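Local coordinates for response regulator (Pseudomonas putida, PDB 3HDV), which probably acts in two-component signalling through its receiver domain, a CheY-like module expected to accept a phosphoryl group on an aspartate, at residues L47-R61 with R79-T91. Residues are numbered along the deposited sequence; the frame is centred on the assembly and turned at random.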
loop_
_atom_site.group_PDB
_atom_site.type_symbol
_atom_site.label_atom_id
_atom_site.label_comp_id
_atom_site.label_asym_id
_atom_site.label_seq_id
_atom_site.Cartn_x
_atom_site.Cartn_y
_atom_site.Cartn_z
ATOM N N LEU B 47 14.701 0.003 -14.387
ATOM C CA LEU B 47 15.972 0.702 -14.213
ATOM C C LEU B 47 16.633 1.052 -15.558
ATOM O O LEU B 47 17.161 2.154 -15.721
ATOM C CB LEU B 47 16.934 -0.103 -13.342
ATOM C CG LEU B 47 16.532 -0.231 -11.860
ATOM C CD1 LEU B 47 17.472 -1.188 -11.162
ATOM C CD2 LEU B 47 16.519 1.110 -11.182
ATOM N N HIS B 48 16.581 0.108 -16.490
ATOM C CA HIS B 48 17.169 0.280 -17.813
ATOM C C HIS B 48 16.445 1.370 -18.660
ATOM O O HIS B 48 17.097 2.257 -19.222
ATOM C CB HIS B 48 17.241 -1.074 -18.523
ATOM C CG HIS B 48 18.070 -1.048 -19.768
ATOM N ND1 HIS B 48 17.581 -0.588 -20.971
ATOM C CD2 HIS B 48 19.375 -1.345 -19.978
ATOM C CE1 HIS B 48 18.542 -0.625 -21.877
ATOM N NE2 HIS B 48 19.638 -1.090 -21.305
ATOM N N TYR B 49 15.107 1.348 -18.677
ATOM C CA TYR B 49 14.322 2.169 -19.592
ATOM C C TYR B 49 13.791 3.461 -18.976
ATOM O O TYR B 49 13.212 4.283 -19.671
ATOM C CB TYR B 49 13.162 1.353 -20.174
ATOM C CG TYR B 49 13.629 0.192 -21.007
ATOM C CD1 TYR B 49 14.103 0.379 -22.332
ATOM C CD2 TYR B 49 13.637 -1.092 -20.494
ATOM C CE1 TYR B 49 14.556 -0.694 -23.095
ATOM C CE2 TYR B 49 14.067 -2.184 -21.264
ATOM C CZ TYR B 49 14.525 -1.967 -22.575
ATOM O OH TYR B 49 15.008 -3.047 -23.304
ATOM N N GLN B 50 13.943 3.627 -17.665
ATOM C CA GLN B 50 13.468 4.823 -16.996
ATOM C C GLN B 50 14.543 5.381 -16.065
ATOM O O GLN B 50 14.604 5.065 -14.861
ATOM C CB GLN B 50 12.133 4.548 -16.289
ATOM C CG GLN B 50 11.623 5.701 -15.421
ATOM C CD GLN B 50 11.353 6.978 -16.222
ATOM O OE1 GLN B 50 12.291 7.702 -16.616
ATOM N NE2 GLN B 50 10.076 7.246 -16.487
ATOM N N LYS B 51 15.363 6.272 -16.635
ATOM C CA LYS B 51 16.538 6.856 -15.993
ATOM C C LYS B 51 16.207 7.795 -14.868
ATOM O O LYS B 51 17.076 8.131 -14.069
ATOM C CB LYS B 51 17.396 7.626 -17.044
ATOM C CG LYS B 51 17.993 6.753 -18.153
ATOM C CD LYS B 51 19.162 5.914 -17.627
ATOM C CE LYS B 51 18.737 4.527 -17.108
ATOM N NZ LYS B 51 19.157 3.427 -18.062
ATOM N N ARG B 52 14.964 8.256 -14.836
ATOM C CA ARG B 52 14.493 9.128 -13.778
ATOM C C ARG B 52 14.452 8.466 -12.366
ATOM O O ARG B 52 14.512 9.164 -11.331
ATOM C CB ARG B 52 13.126 9.662 -14.160
ATOM C CG ARG B 52 12.723 10.954 -13.481
ATOM C CD ARG B 52 11.323 11.470 -14.013
ATOM N NE ARG B 52 10.527 11.870 -12.862
ATOM C CZ ARG B 52 9.275 11.517 -12.608
ATOM N NH1 ARG B 52 8.570 10.778 -13.482
ATOM N NH2 ARG B 52 8.715 11.949 -11.472
ATOM N N ILE B 53 14.351 7.141 -12.309
ATOM C CA ILE B 53 14.376 6.446 -11.001
ATOM C C ILE B 53 15.639 6.840 -10.217
ATOM O O ILE B 53 16.762 6.587 -10.657
ATOM C CB ILE B 53 14.260 4.917 -11.158
ATOM C CG1 ILE B 53 12.919 4.574 -11.845
ATOM C CG2 ILE B 53 14.516 4.190 -9.786
ATOM C CD1 ILE B 53 12.895 3.125 -12.339
ATOM N N GLY B 54 15.475 7.479 -9.059
ATOM C CA GLY B 54 16.664 7.809 -8.244
ATOM C C GLY B 54 16.808 6.990 -6.978
ATOM O O GLY B 54 17.824 7.115 -6.257
ATOM N N LEU B 55 15.808 6.140 -6.701
ATOM C CA LEU B 55 15.844 5.318 -5.476
ATOM C C LEU B 55 15.007 4.068 -5.686
ATOM O O LEU B 55 13.965 4.124 -6.298
ATOM C CB LEU B 55 15.320 6.127 -4.239
ATOM C CG LEU B 55 15.048 5.484 -2.866
ATOM C CD1 LEU B 55 16.325 4.995 -2.209
ATOM C CD2 LEU B 55 14.446 6.505 -1.949
HETATM N N MSE B 56 15.464 2.944 -5.143
HETATM C CA MSE B 56 14.642 1.745 -5.202
HETATM C C MSE B 56 14.410 1.211 -3.778
HETATM O O MSE B 56 15.349 1.112 -2.992
HETATM C CB MSE B 56 15.368 0.695 -6.013
HETATM C CG MSE B 56 14.548 -0.516 -6.321
HETATM SE SE MSE B 56 15.656 -1.885 -7.207
HETATM C CE MSE B 56 16.702 -2.558 -5.681
ATOM N N ILE B 57 13.170 0.847 -3.507
ATOM C CA ILE B 57 12.787 0.133 -2.292
ATOM C C ILE B 57 12.468 -1.306 -2.670
ATOM O O ILE B 57 11.661 -1.534 -3.553
ATOM C CB ILE B 57 11.543 0.756 -1.599
ATOM C CG1 ILE B 57 11.883 2.203 -1.187
ATOM C CG2 ILE B 57 11.099 -0.133 -0.351
ATOM C CD1 ILE B 57 10.684 2.984 -0.809
ATOM N N THR B 58 13.105 -2.259 -2.005
ATOM C CA THR B 58 12.869 -3.657 -2.297
ATOM C C THR B 58 12.687 -4.570 -1.083
ATOM O O THR B 58 13.275 -4.349 -0.024
ATOM C CB THR B 58 13.979 -4.246 -3.238
ATOM O OG1 THR B 58 13.569 -5.539 -3.698
ATOM C CG2 THR B 58 15.298 -4.410 -2.498
ATOM N N ASP B 59 11.833 -5.582 -1.244
ATOM C CA ASP B 59 11.794 -6.750 -0.311
ATOM C C ASP B 59 12.965 -7.670 -0.692
ATOM O O ASP B 59 13.547 -7.550 -1.801
ATOM C CB ASP B 59 10.424 -7.471 -0.390
ATOM C CG ASP B 59 10.101 -8.321 0.870
ATOM O OD1 ASP B 59 11.006 -8.694 1.668
ATOM O OD2 ASP B 59 8.934 -8.654 1.051
ATOM N N LEU B 60 13.350 -8.550 0.233
ATOM C CA LEU B 60 14.344 -9.571 0.016
ATOM C C LEU B 60 13.658 -10.879 -0.391
ATOM O O LEU B 60 14.168 -11.637 -1.190
ATOM C CB LEU B 60 15.138 -9.771 1.310
ATOM C CG LEU B 60 16.108 -8.617 1.654
ATOM C CD1 LEU B 60 16.903 -9.089 2.855
ATOM C CD2 LEU B 60 17.066 -8.197 0.482
ATOM N N ARG B 61 12.477 -11.094 0.170
ATOM C CA ARG B 61 11.686 -12.301 0.024
ATOM C C ARG B 61 10.798 -12.227 -1.247
ATOM O O ARG B 61 9.671 -11.739 -1.220
ATOM C CB ARG B 61 10.854 -12.361 1.298
ATOM C CG ARG B 61 10.831 -13.668 2.049
ATOM C CD ARG B 61 12.128 -14.241 2.632
ATOM N NE ARG B 61 13.252 -14.441 1.708
ATOM C CZ ARG B 61 14.466 -13.987 1.981
ATOM N NH1 ARG B 61 14.676 -13.314 3.129
ATOM N NH2 ARG B 61 15.448 -14.179 1.142
ATOM N N ARG B 79 24.176 0.764 -13.172
ATOM C CA ARG B 79 23.424 1.424 -12.112
ATOM C C ARG B 79 23.922 1.002 -10.734
ATOM O O ARG B 79 23.136 0.867 -9.796
ATOM C CB ARG B 79 21.930 1.122 -12.248
ATOM C CG ARG B 79 21.266 1.792 -13.438
ATOM C CD ARG B 79 19.813 2.128 -13.145
ATOM N NE ARG B 79 19.674 3.418 -12.477
ATOM C CZ ARG B 79 18.671 4.265 -12.689
ATOM N NH1 ARG B 79 17.713 3.958 -13.551
ATOM N NH2 ARG B 79 18.626 5.418 -12.036
ATOM N N ALA B 80 25.231 0.794 -10.614
ATOM C CA ALA B 80 25.824 0.388 -9.336
ATOM C C ALA B 80 25.743 1.416 -8.229
ATOM O O ALA B 80 25.853 1.069 -7.071
ATOM C CB ALA B 80 27.290 -0.093 -9.503
ATOM N N ALA B 81 25.560 2.683 -8.574
ATOM C CA ALA B 81 25.478 3.742 -7.558
ATOM C C ALA B 81 24.043 3.954 -7.063
ATOM O O ALA B 81 23.817 4.796 -6.202
ATOM C CB ALA B 81 26.064 5.077 -8.089
ATOM N N LEU B 82 23.086 3.213 -7.607
ATOM C CA LEU B 82 21.670 3.361 -7.234
ATOM C C LEU B 82 21.449 3.261 -5.709
ATOM O O LEU B 82 21.876 2.292 -5.075
ATOM C CB LEU B 82 20.810 2.307 -7.925
ATOM C CG LEU B 82 19.294 2.344 -7.625
ATOM C CD1 LEU B 82 18.592 3.547 -8.258
ATOM C CD2 LEU B 82 18.678 1.060 -8.148
ATOM N N SER B 83 20.812 4.282 -5.158
ATOM C CA SER B 83 20.346 4.255 -3.778
ATOM C C SER B 83 19.279 3.173 -3.559
ATOM O O SER B 83 18.272 3.155 -4.247
ATOM C CB SER B 83 19.709 5.592 -3.483
ATOM O OG SER B 83 20.745 6.514 -3.333
ATOM N N ILE B 84 19.500 2.314 -2.573
ATOM C CA ILE B 84 18.588 1.209 -2.311
ATOM C C ILE B 84 18.289 1.168 -0.821
ATOM O O ILE B 84 19.201 1.226 0.013
ATOM C CB ILE B 84 19.197 -0.120 -2.783
ATOM C CG1 ILE B 84 19.429 -0.069 -4.297
ATOM C CG2 ILE B 84 18.316 -1.353 -2.428
ATOM C CD1 ILE B 84 20.183 -1.307 -4.765
ATOM N N ILE B 85 16.997 1.087 -0.514
ATOM C CA ILE B 85 16.498 0.880 0.846
ATOM C C ILE B 85 15.800 -0.525 0.813
ATOM O O ILE B 85 14.945 -0.797 -0.029
ATOM C CB ILE B 85 15.483 1.954 1.273
ATOM C CG1 ILE B 85 16.131 3.334 1.382
ATOM C CG2 ILE B 85 14.777 1.522 2.648
ATOM C CD1 ILE B 85 15.128 4.447 1.494
ATOM N N VAL B 86 16.226 -1.405 1.706
ATOM C CA VAL B 86 15.625 -2.746 1.858
ATOM C C VAL B 86 14.520 -2.643 2.911
ATOM O O VAL B 86 14.749 -2.098 4.010
ATOM C CB VAL B 86 16.689 -3.763 2.228
ATOM C CG1 VAL B 86 16.056 -5.129 2.698
ATOM C CG2 VAL B 86 17.637 -3.987 0.947
ATOM N N VAL B 87 13.332 -3.097 2.538
ATOM C CA VAL B 87 12.230 -3.334 3.495
ATOM C C VAL B 87 11.858 -4.814 3.473
ATOM O O VAL B 87 11.144 -5.263 2.576
ATOM C CB VAL B 87 11.048 -2.371 3.265
ATOM C CG1 VAL B 87 9.950 -2.594 4.343
ATOM C CG2 VAL B 87 11.563 -0.860 3.362
ATOM N N SER B 88 12.302 -5.567 4.492
ATOM C CA SER B 88 12.269 -7.028 4.410
ATOM C C SER B 88 11.262 -7.779 5.274
ATOM O O SER B 88 11.072 -7.454 6.477
ATOM C CB SER B 88 13.648 -7.541 4.783
ATOM O OG SER B 88 13.723 -8.917 4.549
ATOM N N GLY B 89 10.657 -8.812 4.670
ATOM C CA GLY B 89 10.011 -9.878 5.433
ATOM C C GLY B 89 11.035 -10.736 6.173
ATOM O O GLY B 89 12.155 -10.295 6.407
ATOM N N ASP B 90 10.675 -11.970 6.517
ATOM C CA ASP B 90 11.585 -12.888 7.244
ATOM C C ASP B 90 12.994 -12.946 6.643
ATOM O O ASP B 90 13.171 -13.181 5.425
ATOM C CB ASP B 90 11.019 -14.326 7.262
ATOM C CG ASP B 90 9.664 -14.439 8.007
ATOM O OD1 ASP B 90 9.251 -13.501 8.772
ATOM O OD2 ASP B 90 8.994 -15.484 7.793
ATOM N N THR B 91 13.992 -12.719 7.483
ATOM C CA THR B 91 15.376 -12.700 7.016
ATOM C C THR B 91 16.200 -13.189 8.222
ATOM O O THR B 91 15.628 -13.784 9.138
ATOM C CB THR B 91 15.806 -11.276 6.480
ATOM O OG1 THR B 91 17.218 -11.258 6.182
ATOM C CG2 THR B 91 15.517 -10.148 7.500
HETATM O O HOH W 1 20.328 6.669 -6.826
#
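Arg79 reaches across to the end of helix 40-49, where its NH1 donates a hydrogen bond to a lone pair of Leu47 O at 2.9 Å, the oxygen lying near the guanidinium plane. Its NH2 adds a weak, bent hydrogen bond to Ile53 O, while Leu47 CD2 covers one guanidinium face. One water bridges the two segments, donating to Gly54 O and accepting from Ser83 N (3.0 Å); Ser83 OG is hydrogen-bonded to Glu124. Beyond it four backbone hydrogen bonds join strands 53-58 and 83-88: Met56 N to Ser83 O, Ile85 N to Met56 O, Thr58 N to Ile85 O and Val87 N to Thr58 O. These are neighbouring parallel strands of the CheY-like receiver fold, linked through helix 67-75 in a beta-alpha-beta unit. On the face toward that helix the selenomethionine Met56 lies alongside Ile84, CE 3.8 Å from CD1; on the other, Ile57 CG2 rests 3.8 Å from Val87 CG2. Asp59, the predicted phosphorylation site, is unmodified here. Its OD1 accepts from three backbone amides: Gly89 N at 3.0 Å on the syn side, Leu60 N on the anti side, and Arg61 N, which meets it from above the carboxylate plane and so closes an Asx turn. Arg61 NH1 donates to Asp90 O at 2.7 Å, in the guanidinium plane, and also forms a salt bridge with Glu95, which is hydrogen-bonded to Thr91 OG1.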